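Side-chain contact in general Secretion Pathway Protein (Vibrio vulnificus, PDB 4G54), which is a periplasmic part of the EpsAB fusion protein of the type II secretion system and probably binds peptidoglycan: residues Ile147-Gln152 with Thr238-Glu243. Numbering follows the deposited sequence.
Sequences IEVLDQ and TYPLAE
With CG1 turned beside the backbone N and opposite the carbonyl carbon (chi1 -60°), Ile147 starts its longer branch toward the tail, and chi2 of -42° then swings CD1 toward Ala242. Val149, two residues further along the helix, has CG1 anti to its backbone N (chi1 172°), which puts CG2 beside that N and anti to the carbonyl carbon; CG2 is the methyl that meets Pro240. Each pair meets through a single atom on either side: Ile147 CD1 lies 4.2 Å from Ala242 CB, and Val149 CG2 lies 4.1 Å from CG of Pro240. The valine side chain and the proline ring cross at about a right angle, and the methyl meets the ring at CG. Pro240 and Ala242 both direct their CB atoms at the helix, whereas Leu241 between them turns its own away, the alternation of an extended chain. Between the two segments the contact is purely apolar and modest, with 134 Å² buried in all. Backbone hydrogen bonds tie Leu241 to Ala146 and Glu243 to His143, holding the extended tail beside the start of helix 145-158. Ile147 and Leu150 touch Leu172 of helix 170-182, and Leu150 also reaches Leu196 and Leu199 of helix 193-202. The arrangement is that of an extended C-terminal tail laid against helix 145-158 of a small three-helix bundle, consistent with a peptidoglycan-binding domain.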
# COMPACT_ATOMS: atom_id res chain seq x y z
N ILE A 147 6.15 17.82 -8.49
CA ILE A 147 7.34 18.10 -7.67
C ILE A 147 6.89 18.36 -6.24
O ILE A 147 7.54 17.87 -5.30
CB ILE A 147 8.09 19.29 -8.22
CG1 ILE A 147 8.57 19.07 -9.66
CG2 ILE A 147 9.30 19.56 -7.31
CD1 ILE A 147 9.15 17.69 -10.02
N GLU A 148 5.75 19.02 -6.04
CA GLU A 148 5.27 19.23 -4.69
C GLU A 148 4.96 17.92 -4.03
O GLU A 148 5.21 17.71 -2.81
CB GLU A 148 3.98 20.10 -4.68
CG GLU A 148 4.14 21.37 -5.47
CD GLU A 148 2.82 22.16 -5.66
OE1 GLU A 148 1.71 21.64 -5.39
OE2 GLU A 148 2.93 23.32 -6.11
N VAL A 149 4.35 16.98 -4.79
CA VAL A 149 4.10 15.68 -4.24
C VAL A 149 5.36 14.83 -3.91
O VAL A 149 5.44 14.26 -2.83
CB VAL A 149 3.24 14.82 -5.26
CG1 VAL A 149 3.11 13.36 -4.82
CG2 VAL A 149 1.85 15.47 -5.34
N LEU A 150 6.38 14.92 -4.79
CA LEU A 150 7.72 14.35 -4.51
C LEU A 150 8.30 14.89 -3.19
O LEU A 150 8.72 14.10 -2.32
CB LEU A 150 8.66 14.65 -5.74
CG LEU A 150 10.04 14.12 -5.43
CD1 LEU A 150 10.14 12.65 -5.11
CD2 LEU A 150 10.95 14.50 -6.65
N ASP A 151 8.15 16.21 -3.05
CA ASP A 151 8.75 16.92 -1.88
C ASP A 151 8.01 16.32 -0.62
O ASP A 151 8.67 15.94 0.40
CB ASP A 151 8.52 18.38 -2.12
CG ASP A 151 9.04 19.31 -0.99
OD1 ASP A 151 10.07 18.99 -0.35
OD2 ASP A 151 8.34 20.36 -0.79
N GLN A 152 6.69 16.22 -0.66
CA GLN A 152 5.96 15.77 0.48
C GLN A 152 6.27 14.31 0.80
O GLN A 152 6.41 13.96 2.02
CB GLN A 152 4.43 15.92 0.22
CG GLN A 152 4.10 17.42 0.12
CD GLN A 152 4.17 18.18 1.50
OE1 GLN A 152 4.02 17.58 2.59
NE2 GLN A 152 4.40 19.54 1.43
N THR A 238 -6.65 11.26 -11.58
CA THR A 238 -5.80 12.14 -12.35
C THR A 238 -4.45 12.09 -11.60
O THR A 238 -4.43 11.84 -10.36
CB THR A 238 -6.34 13.63 -12.40
OG1 THR A 238 -6.42 14.02 -11.05
CG2 THR A 238 -7.70 13.66 -13.03
N TYR A 239 -3.39 12.27 -12.38
CA TYR A 239 -1.99 12.29 -11.87
C TYR A 239 -1.52 13.75 -11.81
O TYR A 239 -1.88 14.53 -12.72
CB TYR A 239 -1.10 11.57 -12.92
CG TYR A 239 -1.27 10.09 -12.97
CD1 TYR A 239 -0.88 9.30 -11.87
CD2 TYR A 239 -1.80 9.46 -14.13
CE1 TYR A 239 -0.99 7.91 -11.89
CE2 TYR A 239 -1.93 8.00 -14.16
CZ TYR A 239 -1.53 7.24 -13.00
OH TYR A 239 -1.69 5.83 -12.94
N PRO A 240 -0.63 14.10 -10.89
CA PRO A 240 -0.08 15.49 -10.86
C PRO A 240 0.90 15.69 -11.99
O PRO A 240 1.69 14.72 -12.29
CB PRO A 240 0.59 15.61 -9.51
CG PRO A 240 0.86 14.18 -9.06
CD PRO A 240 -0.17 13.27 -9.76
N LEU A 241 0.93 16.89 -12.59
CA LEU A 241 1.89 16.95 -13.71
C LEU A 241 3.16 17.59 -13.31
O LEU A 241 3.24 18.28 -12.31
CB LEU A 241 1.36 17.66 -14.93
CG LEU A 241 0.25 16.88 -15.62
CD1 LEU A 241 -0.53 18.00 -16.29
CD2 LEU A 241 0.73 15.78 -16.59
N ALA A 242 4.20 17.34 -14.09
CA ALA A 242 5.33 18.20 -14.09
C ALA A 242 5.79 18.53 -15.49
O ALA A 242 5.50 17.80 -16.47
CB ALA A 242 6.52 17.71 -13.24
N GLU A 243 6.45 19.65 -15.58
CA GLU A 243 6.90 20.16 -16.87
C GLU A 243 8.36 20.48 -16.81
O GLU A 243 8.94 20.73 -15.74
CB GLU A 243 6.06 21.41 -17.28
CG GLU A 243 4.54 21.19 -17.36
CD GLU A 243 3.78 22.48 -17.70
OE1 GLU A 243 4.25 23.59 -17.30
OE2 GLU A 243 2.70 22.38 -18.35